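Local coordinates for immunomodulatory active chitinase (Trichuris suis, PDB 6G9C), which probably hydrolyses chitin as a family 18 glycosyl hydrolase and has immunomodulatory activity in inflammatory lung disease, at residues 52-62 against 387-395; 310-319 against 372-383. All coordinates share one frame; numbering follows the deposited sequence.

Interaction 1 of 2, residues 52-62 against 387-395; sequences YNPEHYQANLC and KYPLISLMQ
In the TIM barrel of this family 18 chitinase, the loop between strands 34-40 and 64-72, the first two neighbouring parallel strands of the barrel wall, packs on the segment that leads into the C-terminal helix 392-398, and Tyr388 and Leu61 make the largest contribution to that packing. Leu61 sets CD2 almost exactly over the middle of the Tyr388 ring, 3.5 Å from the centroid and 5° off the normal, a CH-pi contact. Leu61 CG meets Ile391 CG2 at 3.6 Å, while Leu61 CD1 leans on Ser392. The tyrosine hydroxyl is gripped twice. Tyr388 OH donates to His56 O at 2.7 Å, coming from above the carbonyl plane, and accepts from Tyr52 OH at 2.8 Å, the two tyrosines crossing at about a right angle. CG of Tyr388 stands anti to its own carbonyl carbon (chi1 -65°), which sends the ring across to the 52-62 loop and lets its hydroxyl end reach both partners. At the other end of that residue, Tyr388 O takes bonds from Ser392 N and Ser392 OG on opposite faces of its plane. Phe375 lies edge-to-face with Tyr52, and the disulfide of Cys62 with Cys37 ties this loop to strand 34-40. Two waters complete the seam: one accepts from Gln58 NE2 and donates to Lys387 O; the other accepts from Gln395 N and donates to Ile391 O and, at 2.8 Å, to Leu61 O.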
loop_
_atom_site.group_PDB
_atom_site.type_symbol
_atom_site.label_atom_id
_atom_site.label_comp_id
_atom_site.label_asym_id
_atom_site.label_seq_id
_atom_site.Cartn_x
_atom_site.Cartn_y
_atom_site.Cartn_z
ATOM N N TYR A 52 -21.033 -7.503 3.035
ATOM C CA TYR A 52 -20.001 -6.537 3.397
ATOM C C TYR A 52 -18.749 -6.807 2.576
ATOM O O TYR A 52 -18.186 -7.908 2.632
ATOM C CB TYR A 52 -19.682 -6.583 4.894
ATOM C CG TYR A 52 -18.808 -5.427 5.353
ATOM C CD1 TYR A 52 -17.410 -5.474 5.215
ATOM C CD2 TYR A 52 -19.377 -4.287 5.911
ATOM C CE1 TYR A 52 -16.619 -4.403 5.625
ATOM C CE2 TYR A 52 -18.601 -3.219 6.318
ATOM C CZ TYR A 52 -17.228 -3.279 6.177
ATOM O OH TYR A 52 -16.482 -2.206 6.599
ATOM N N ASN A 53 -18.311 -5.789 1.829
ATOM C CA ASN A 53 -17.094 -5.772 1.034
ATOM C C ASN A 53 -16.067 -4.831 1.649
ATOM O O ASN A 53 -16.436 -3.860 2.319
ATOM C CB ASN A 53 -17.376 -5.316 -0.404
ATOM C CG ASN A 53 -18.412 -6.172 -1.090
ATOM O OD1 ASN A 53 -18.425 -7.395 -0.925
ATOM N ND2 ASN A 53 -19.294 -5.536 -1.860
ATOM N N PRO A 54 -14.772 -5.086 1.431
ATOM C CA PRO A 54 -13.740 -4.182 1.968
ATOM C C PRO A 54 -13.927 -2.727 1.566
ATOM O O PRO A 54 -13.642 -1.830 2.371
ATOM C CB PRO A 54 -12.441 -4.756 1.382
ATOM C CG PRO A 54 -12.732 -6.211 1.196
ATOM C CD PRO A 54 -14.183 -6.248 0.743
ATOM N N GLU A 55 -14.435 -2.461 0.358
ATOM C CA GLU A 55 -14.632 -1.081 -0.060
ATOM C C GLU A 55 -15.772 -0.406 0.687
ATOM O O GLU A 55 -15.967 0.803 0.521
ATOM C CB GLU A 55 -14.879 -1.016 -1.569
ATOM C CG GLU A 55 -16.044 -1.863 -2.056
ATOM C CD GLU A 55 -15.631 -3.281 -2.434
ATOM O OE1 GLU A 55 -14.545 -3.731 -1.994
ATOM O OE2 GLU A 55 -16.396 -3.937 -3.179
ATOM N N HIS A 56 -16.540 -1.156 1.480
ATOM C CA HIS A 56 -17.550 -0.551 2.335
ATOM C C HIS A 56 -16.953 0.130 3.558
ATOM O O HIS A 56 -17.670 0.879 4.235
ATOM C CB HIS A 56 -18.580 -1.604 2.765
ATOM C CG HIS A 56 -19.508 -2.021 1.665
ATOM N ND1 HIS A 56 -19.889 -3.330 1.463
ATOM C CD2 HIS A 56 -20.126 -1.295 0.698
ATOM C CE1 HIS A 56 -20.709 -3.394 0.428
ATOM N NE2 HIS A 56 -20.864 -2.174 -0.060
ATOM N N TYR A 57 -15.676 -0.120 3.866
ATOM C CA TYR A 57 -15.017 0.580 4.963
ATOM C C TYR A 57 -15.016 2.080 4.680
ATOM O O TYR A 57 -14.987 2.515 3.527
ATOM C CB TYR A 57 -13.575 0.073 5.154
ATOM C CG TYR A 57 -12.814 0.842 6.219
ATOM C CD1 TYR A 57 -13.052 0.603 7.571
ATOM C CD2 TYR A 57 -11.900 1.841 5.873
ATOM C CE1 TYR A 57 -12.387 1.314 8.553
ATOM C CE2 TYR A 57 -11.218 2.558 6.857
ATOM C CZ TYR A 57 -11.482 2.301 8.185
ATOM O OH TYR A 57 -10.832 3.011 9.172
ATOM N N GLN A 58 -15.081 2.879 5.740
ATOM C CA GLN A 58 -15.141 4.330 5.618
ATOM C C GLN A 58 -13.902 4.934 6.263
ATOM O O GLN A 58 -13.603 4.639 7.423
ATOM C CB GLN A 58 -16.416 4.876 6.274
ATOM C CG GLN A 58 -16.495 6.396 6.367
ATOM C CD GLN A 58 -17.887 6.854 6.803
ATOM O OE1 GLN A 58 -18.864 6.701 6.069
ATOM N NE2 GLN A 58 -17.980 7.374 8.019
ATOM N N ALA A 59 -13.189 5.779 5.509
ATOM C CA ALA A 59 -11.937 6.357 5.987
ATOM C C ALA A 59 -12.104 6.996 7.362
ATOM O O ALA A 59 -13.100 7.679 7.632
ATOM C CB ALA A 59 -11.421 7.394 4.984
ATOM N N ASN A 60 -11.127 6.736 8.238
ATOM C CA ASN A 60 -10.976 7.297 9.583
ATOM C C ASN A 60 -11.943 6.721 10.611
ATOM O O ASN A 60 -11.989 7.203 11.746
ATOM C CB ASN A 60 -11.090 8.824 9.561
ATOM C CG ASN A 60 -9.965 9.460 8.787
ATOM O OD1 ASN A 60 -8.802 9.124 8.992
ATOM N ND2 ASN A 60 -10.302 10.362 7.875
ATOM N N LEU A 61 -12.730 5.713 10.246
ATOM C CA LEU A 61 -13.549 5.007 11.224
ATOM C C LEU A 61 -12.689 4.397 12.330
ATOM O O LEU A 61 -12.991 4.539 13.522
ATOM C CB LEU A 61 -14.328 3.920 10.497
ATOM C CG LEU A 61 -15.742 3.515 10.831
ATOM C CD1 LEU A 61 -16.641 4.722 10.883
ATOM C CD2 LEU A 61 -16.180 2.528 9.761
ATOM N N CYS A 62 -11.602 3.731 11.947
ATOM C CA CYS A 62 -10.751 2.960 12.846
ATOM C C CYS A 62 -9.308 3.367 12.598
ATOM O O CYS A 62 -8.964 3.787 11.494
ATOM C CB CYS A 62 -10.880 1.447 12.601
ATOM S SG CYS A 62 -12.601 0.982 12.539
ATOM N N LYS A 387 -24.156 6.567 7.557
ATOM C CA LYS A 387 -23.435 5.301 7.539
ATOM C C LYS A 387 -22.717 5.104 8.863
ATOM O O LYS A 387 -22.196 6.058 9.452
ATOM C CB LYS A 387 -22.427 5.257 6.385
ATOM C CG LYS A 387 -23.081 5.304 5.004
ATOM C CD LYS A 387 -22.077 5.655 3.916
ATOM C CE LYS A 387 -22.788 6.155 2.670
ATOM N NZ LYS A 387 -23.317 7.543 2.835
ATOM N N TYR A 388 -22.685 3.855 9.320
ATOM C CA TYR A 388 -22.002 3.474 10.552
ATOM C C TYR A 388 -22.475 4.323 11.732
ATOM O O TYR A 388 -21.659 5.017 12.366
ATOM C CB TYR A 388 -20.495 3.588 10.387
ATOM C CG TYR A 388 -19.882 2.644 9.387
ATOM C CD1 TYR A 388 -19.585 1.331 9.748
ATOM C CD2 TYR A 388 -19.568 3.076 8.084
ATOM C CE1 TYR A 388 -19.009 0.466 8.859
ATOM C CE2 TYR A 388 -18.988 2.208 7.172
ATOM C CZ TYR A 388 -18.701 0.902 7.581
ATOM O OH TYR A 388 -18.118 0.013 6.706
ATOM N N PRO A 389 -23.778 4.343 12.036
ATOM C CA PRO A 389 -24.237 5.153 13.178
ATOM C C PRO A 389 -23.595 4.730 14.493
ATOM O O PRO A 389 -23.375 5.573 15.374
ATOM C CB PRO A 389 -25.757 4.923 13.186
ATOM C CG PRO A 389 -25.931 3.585 12.520
ATOM C CD PRO A 389 -24.865 3.535 11.459
ATOM N N LEU A 390 -23.282 3.446 14.646
ATOM C CA LEU A 390 -22.640 2.978 15.871
ATOM C C LEU A 390 -21.134 3.235 15.852
ATOM O O LEU A 390 -20.590 3.867 16.764
ATOM C CB LEU A 390 -22.904 1.482 16.079
ATOM C CG LEU A 390 -24.363 1.035 16.157
ATOM C CD1 LEU A 390 -24.459 -0.382 16.696
ATOM C CD2 LEU A 390 -25.147 1.991 17.016
ATOM N N ILE A 391 -20.446 2.753 14.818
ATOM C CA ILE A 391 -18.985 2.747 14.855
ATOM C C ILE A 391 -18.413 4.161 14.728
ATOM O O ILE A 391 -17.357 4.459 15.304
ATOM C CB ILE A 391 -18.454 1.775 13.781
ATOM C CG1 ILE A 391 -18.959 0.364 14.094
ATOM C CG2 ILE A 391 -16.924 1.750 13.752
ATOM C CD1 ILE A 391 -18.654 -0.643 13.028
ATOM N N SER A 392 -19.113 5.071 14.023
ATOM C CA SER A 392 -18.677 6.466 13.933
ATOM C C SER A 392 -18.464 7.112 15.293
ATOM O O SER A 392 -17.720 8.097 15.384
ATOM C CB SER A 392 -19.708 7.331 13.178
ATOM O OG SER A 392 -19.938 6.838 11.877
ATOM N N LEU A 393 -19.129 6.607 16.338
ATOM C CA LEU A 393 -19.043 7.234 17.654
ATOM C C LEU A 393 -17.636 7.175 18.234
ATOM O O LEU A 393 -17.302 7.991 19.096
ATOM C CB LEU A 393 -20.030 6.567 18.618
ATOM C CG LEU A 393 -21.506 6.863 18.284
ATOM C CD1 LEU A 393 -22.444 6.003 19.114
ATOM C CD2 LEU A 393 -21.811 8.326 18.482
ATOM N N MET A 394 -16.817 6.203 17.814
ATOM C CA MET A 394 -15.444 6.134 18.309
ATOM C C MET A 394 -14.649 7.364 17.879
ATOM O O MET A 394 -14.122 8.109 18.715
ATOM C CB MET A 394 -14.764 4.847 17.822
ATOM C CG MET A 394 -15.290 3.578 18.466
ATOM S SD MET A 394 -14.141 2.188 18.270
ATOM C CE MET A 394 -14.080 2.028 16.495
ATOM N N GLN A 395 -14.573 7.603 16.568
ATOM C CA GLN A 395 -13.924 8.810 16.060
ATOM C C GLN A 395 -14.541 10.075 16.650
ATOM O O GLN A 395 -13.824 11.006 17.036
ATOM C CB GLN A 395 -14.029 8.832 14.538
ATOM C CG GLN A 395 -12.795 9.282 13.823
ATOM C CD GLN A 395 -12.476 10.718 14.087
ATOM O OE1 GLN A 395 -13.375 11.546 14.235
ATOM N NE2 GLN A 395 -11.186 11.035 14.149
HETATM O O HOH W 1 -20.580 8.166 9.100
HETATM O O HOH W 2 -15.304 5.863 14.380
#

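Interaction 2 of 2, residues 310-319 against 372-383; sequences SYYEVCQKLS and YDDFLGSFCTEH. With EDO (1,2-ethanediol), chain C.
Cys315 and Cys380 are joined by a disulfide, SG to SG 2.1 Å with chi3 at 90°, pinning helix 311-319 to the irregular chain 372-383. The same Cys380 SG comes obliquely to the Tyr311 ring, 3.5 Å from Tyr311 CE2. Tyr311 OH and His383 NE2 share a hydrogen bond of 2.8 Å, each lying in the plane of the other's ring. The next residue after Tyr311, Tyr312, runs side by side with Phe379: Tyr312 CD1 sits over the centre of the Phe379 ring, though the planes are inclined by 31°. Gln316 OE1 meets that phenyl ring in plane at its edge, and Tyr302 packs edge-to-face on both aromatics. Ser310 is the N-cap of the helix and forms a capping box with Glu313, Glu313 N giving to Ser310 OG at 3.1 Å and Ser310 N to Glu313 OE1. With CG wedged between backbone N and carbonyl carbon (chi1 64°), Tyr312 folds back so that Ser310 OG lies over its ring. The Asp374 carboxylate positions the backbone of Phe379 and Cys380: OD1 accepts from Phe379 N on its syn side, and OD2 takes Cys380 N at 3.0 Å from above the carboxylate plane.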
loop_
_atom_site.group_PDB
_atom_site.type_symbol
_atom_site.label_atom_id
_atom_site.label_comp_id
_atom_site.label_asym_id
_atom_site.label_seq_id
_atom_site.Cartn_x
_atom_site.Cartn_y
_atom_site.Cartn_z
ATOM N N SER A 310 -28.009 -8.639 14.136
ATOM C CA SER A 310 -27.163 -7.477 13.901
ATOM C C SER A 310 -27.914 -6.190 14.243
ATOM O O SER A 310 -29.143 -6.153 14.271
ATOM C CB SER A 310 -26.712 -7.420 12.445
ATOM O OG SER A 310 -27.827 -7.091 11.616
ATOM N N TYR A 311 -27.154 -5.118 14.481
ATOM C CA TYR A 311 -27.796 -3.834 14.736
ATOM C C TYR A 311 -28.709 -3.428 13.581
ATOM O O TYR A 311 -29.828 -2.939 13.800
ATOM C CB TYR A 311 -26.753 -2.744 15.003
ATOM C CG TYR A 311 -27.404 -1.396 15.144
ATOM C CD1 TYR A 311 -28.234 -1.117 16.217
ATOM C CD2 TYR A 311 -27.235 -0.409 14.180
ATOM C CE1 TYR A 311 -28.882 0.123 16.330
ATOM C CE2 TYR A 311 -27.863 0.812 14.294
ATOM C CZ TYR A 311 -28.677 1.078 15.376
ATOM O OH TYR A 311 -29.310 2.303 15.498
ATOM N N TYR A 312 -28.265 -3.616 12.338
ATOM C CA TYR A 312 -29.138 -3.183 11.250
ATOM C C TYR A 312 -30.395 -4.051 11.160
ATOM O O TYR A 312 -31.445 -3.577 10.708
ATOM C CB TYR A 312 -28.365 -3.144 9.923
ATOM C CG TYR A 312 -27.830 -4.456 9.376
ATOM C CD1 TYR A 312 -28.654 -5.329 8.658
ATOM C CD2 TYR A 312 -26.481 -4.800 9.525
ATOM C CE1 TYR A 312 -28.155 -6.519 8.127
ATOM C CE2 TYR A 312 -25.980 -5.986 8.997
ATOM C CZ TYR A 312 -26.816 -6.840 8.300
ATOM O OH TYR A 312 -26.317 -8.024 7.775
ATOM N N GLU A 313 -30.320 -5.307 11.602
ATOM C CA GLU A 313 -31.513 -6.145 11.655
ATOM C C GLU A 313 -32.451 -5.693 12.768
ATOM O O GLU A 313 -33.677 -5.774 12.626
ATOM C CB GLU A 313 -31.118 -7.609 11.855
ATOM C CG GLU A 313 -30.727 -8.342 10.587
ATOM C CD GLU A 313 -30.105 -9.693 10.897
ATOM O OE1 GLU A 313 -29.687 -9.889 12.058
ATOM O OE2 GLU A 313 -30.041 -10.554 9.995
ATOM N N VAL A 314 -31.893 -5.233 13.893
ATOM C CA VAL A 314 -32.722 -4.599 14.920
ATOM C C VAL A 314 -33.451 -3.397 14.334
ATOM O O VAL A 314 -34.645 -3.191 14.583
ATOM C CB VAL A 314 -31.870 -4.195 16.139
ATOM C CG1 VAL A 314 -32.682 -3.263 17.067
ATOM C CG2 VAL A 314 -31.349 -5.448 16.882
ATOM N N CYS A 315 -32.748 -2.584 13.541
ATOM C CA CYS A 315 -33.404 -1.443 12.913
ATOM C C CYS A 315 -34.586 -1.887 12.063
ATOM O O CYS A 315 -35.657 -1.261 12.096
ATOM C CB CYS A 315 -32.392 -0.673 12.068
ATOM S SG CYS A 315 -31.374 0.450 13.032
ATOM N N GLN A 316 -34.403 -2.960 11.287
ATOM C CA GLN A 316 -35.491 -3.503 10.476
ATOM C C GLN A 316 -36.676 -3.903 11.348
ATOM O O GLN A 316 -37.832 -3.668 10.983
ATOM C CB GLN A 316 -34.977 -4.694 9.660
ATOM C CG GLN A 316 -35.902 -5.210 8.563
ATOM C CD GLN A 316 -35.159 -6.042 7.514
ATOM O OE1 GLN A 316 -34.967 -5.606 6.377
ATOM N NE2 GLN A 316 -34.740 -7.243 7.899
ATOM N N LYS A 317 -36.415 -4.493 12.517
ATOM C CA LYS A 317 -37.523 -4.889 13.389
ATOM C C LYS A 317 -38.170 -3.694 14.080
ATOM O O LYS A 317 -39.392 -3.683 14.281
ATOM C CB LYS A 317 -37.036 -5.912 14.420
ATOM C CG LYS A 317 -36.684 -7.265 13.814
ATOM C CD LYS A 317 -36.301 -8.263 14.895
ATOM C CE LYS A 317 -36.080 -9.648 14.308
ATOM N NZ LYS A 317 -37.260 -10.084 13.498
ATOM N N LEU A 318 -37.388 -2.671 14.422
ATOM C CA LEU A 318 -37.977 -1.438 14.939
ATOM C C LEU A 318 -38.933 -0.812 13.926
ATOM O O LEU A 318 -40.012 -0.324 14.289
ATOM C CB LEU A 318 -36.864 -0.453 15.307
ATOM C CG LEU A 318 -36.163 -0.793 16.621
ATOM C CD1 LEU A 318 -34.945 0.092 16.830
ATOM C CD2 LEU A 318 -37.158 -0.648 17.755
ATOM N N SER A 319 -38.556 -0.822 12.644
ATOM C CA SER A 319 -39.459 -0.335 11.609
ATOM C C SER A 319 -40.732 -1.163 11.534
ATOM O O SER A 319 -41.790 -0.633 11.176
ATOM C CB SER A 319 -38.750 -0.335 10.256
ATOM O OG SER A 319 -37.597 0.476 10.310
ATOM N N TYR A 372 -21.757 -5.601 11.229
ATOM C CA TYR A 372 -23.038 -5.640 11.928
ATOM C C TYR A 372 -23.676 -4.268 12.096
ATOM O O TYR A 372 -24.868 -4.186 12.416
ATOM C CB TYR A 372 -22.874 -6.266 13.308
ATOM C CG TYR A 372 -22.505 -7.726 13.332
ATOM C CD1 TYR A 372 -22.937 -8.612 12.347
ATOM C CD2 TYR A 372 -21.726 -8.223 14.371
ATOM C CE1 TYR A 372 -22.593 -9.979 12.415
ATOM C CE2 TYR A 372 -21.379 -9.551 14.439
ATOM C CZ TYR A 372 -21.818 -10.427 13.472
ATOM O OH TYR A 372 -21.446 -11.753 13.591
ATOM N N ASP A 373 -22.909 -3.197 11.906
ATOM C CA ASP A 373 -23.441 -1.848 11.936
ATOM C C ASP A 373 -24.278 -1.607 10.679
ATOM O O ASP A 373 -24.239 -2.376 9.712
ATOM C CB ASP A 373 -22.286 -0.850 12.016
ATOM C CG ASP A 373 -22.672 0.507 12.587
ATOM O OD1 ASP A 373 -23.864 0.810 12.831
ATOM O OD2 ASP A 373 -21.727 1.307 12.779
ATOM N N ASP A 374 -25.027 -0.514 10.684
ATOM C CA ASP A 374 -25.737 -0.069 9.477
ATOM C C ASP A 374 -24.714 0.582 8.544
ATOM O O ASP A 374 -24.626 1.801 8.416
ATOM C CB ASP A 374 -26.871 0.883 9.853
ATOM C CG ASP A 374 -27.894 1.101 8.718
ATOM O OD1 ASP A 374 -28.021 0.249 7.807
ATOM O OD2 ASP A 374 -28.598 2.138 8.759
ATOM N N PHE A 375 -23.890 -0.263 7.911
ATOM C CA PHE A 375 -22.734 0.267 7.187
ATOM C C PHE A 375 -23.102 0.912 5.854
ATOM O O PHE A 375 -22.311 1.705 5.330
ATOM C CB PHE A 375 -21.673 -0.826 6.972
ATOM C CG PHE A 375 -22.171 -2.027 6.228
ATOM C CD1 PHE A 375 -22.741 -3.089 6.916
ATOM C CD2 PHE A 375 -22.052 -2.104 4.844
ATOM C CE1 PHE A 375 -23.199 -4.207 6.244
ATOM C CE2 PHE A 375 -22.507 -3.221 4.157
ATOM C CZ PHE A 375 -23.082 -4.278 4.865
ATOM N N LEU A 376 -24.273 0.606 5.294
ATOM C CA LEU A 376 -24.749 1.341 4.125
ATOM C C LEU A 376 -25.656 2.501 4.494
ATOM O O LEU A 376 -26.027 3.280 3.610
ATOM C CB LEU A 376 -25.509 0.421 3.160
ATOM C CG LEU A 376 -24.799 -0.815 2.594
ATOM C CD1 LEU A 376 -25.732 -1.532 1.612
ATOM C CD2 LEU A 376 -23.460 -0.471 1.937
ATOM N N GLY A 377 -26.023 2.637 5.767
ATOM C CA GLY A 377 -27.057 3.593 6.135
ATOM C C GLY A 377 -28.419 3.312 5.536
ATOM O O GLY A 377 -29.229 4.235 5.395
ATOM N N SER A 378 -28.705 2.058 5.178
ATOM C CA SER A 378 -29.920 1.723 4.433
ATOM C C SER A 378 -30.999 1.059 5.279
ATOM O O SER A 378 -32.135 0.920 4.802
ATOM C CB SER A 378 -29.581 0.797 3.258
ATOM O OG SER A 378 -29.222 -0.498 3.736
ATOM N N PHE A 379 -30.680 0.633 6.502
ATOM C CA PHE A 379 -31.642 -0.074 7.335
ATOM C C PHE A 379 -32.286 0.795 8.406
ATOM O O PHE A 379 -33.436 0.544 8.768
ATOM C CB PHE A 379 -30.974 -1.272 8.020
ATOM C CG PHE A 379 -30.700 -2.430 7.100
ATOM C CD1 PHE A 379 -31.687 -3.377 6.847
ATOM C CD2 PHE A 379 -29.453 -2.584 6.503
ATOM C CE1 PHE A 379 -31.441 -4.457 6.009
ATOM C CE2 PHE A 379 -29.191 -3.669 5.670
ATOM C CZ PHE A 379 -30.191 -4.602 5.417
ATOM N N CYS A 380 -31.579 1.787 8.947
ATOM C CA CYS A 380 -32.104 2.588 10.046
ATOM C C CYS A 380 -32.627 3.932 9.548
ATOM O O CYS A 380 -32.076 4.531 8.618
ATOM C CB CYS A 380 -31.031 2.825 11.111
ATOM S SG CYS A 380 -30.124 1.341 11.658
ATOM N N THR A 381 -33.685 4.425 10.196
ATOM C CA THR A 381 -34.247 5.722 9.820
ATOM C C THR A 381 -33.923 6.839 10.803
ATOM O O THR A 381 -33.882 8.002 10.401
ATOM C CB THR A 381 -35.767 5.630 9.668
ATOM O OG1 THR A 381 -36.382 5.573 10.963
ATOM C CG2 THR A 381 -36.153 4.397 8.865
ATOM N N GLU A 382 -33.669 6.523 12.077
ATOM C CA GLU A 382 -33.511 7.578 13.076
ATOM C C GLU A 382 -32.218 8.371 12.917
ATOM O O GLU A 382 -32.081 9.417 13.562
ATOM C CB GLU A 382 -33.595 6.987 14.490
ATOM C CG GLU A 382 -32.241 6.693 15.130
ATOM C CD GLU A 382 -32.352 5.923 16.437
ATOM O OE1 GLU A 382 -33.231 5.053 16.523
ATOM O OE2 GLU A 382 -31.551 6.170 17.363
ATOM N N HIS A 383 -31.278 7.916 12.082
ATOM C CA HIS A 383 -30.020 8.624 11.865
ATOM C C HIS A 383 -29.974 9.385 10.539
ATOM O O HIS A 383 -28.928 9.954 10.204
ATOM C CB HIS A 383 -28.829 7.648 11.932
ATOM C CG HIS A 383 -29.002 6.533 12.921
ATOM N ND1 HIS A 383 -28.922 6.724 14.285
ATOM C CD2 HIS A 383 -29.229 5.209 12.740
ATOM C CE1 HIS A 383 -29.102 5.569 14.901
ATOM N NE2 HIS A 383 -29.290 4.634 13.986
HETATM C C1 EDO C . -21.201 -12.527 17.083
HETATM O O1 EDO C . -20.358 -12.515 15.929
HETATM C C2 EDO C . -22.435 -13.316 16.677
HETATM O O2 EDO C . -22.110 -14.680 16.384
HETATM O O HOH W 3 -29.577 3.484 17.843
HETATM O O HOH W 4 -35.193 1.995 11.875
#

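Both contacts are largely buried, but interaction 1 lies nearer the centre of the chain, about 15 Å from it against about 20 Å for interaction 2, their own centres being about 14 Å apart. They fasten successive parts of the chain after strand 364-368: first 372-383 to helix 311-319, then 387-395 to the loop 52-62. A covalent crosslink spans interaction 2, whereas interaction 1 relies on an aliphatic group over a ring, a hydroxyl relay and bridging waters, with its disulfide running to strand 34-40 instead. Asp373 joins the two, its OD2 lying 2.8 Å from Ile391 N in a probable hydrogen bond.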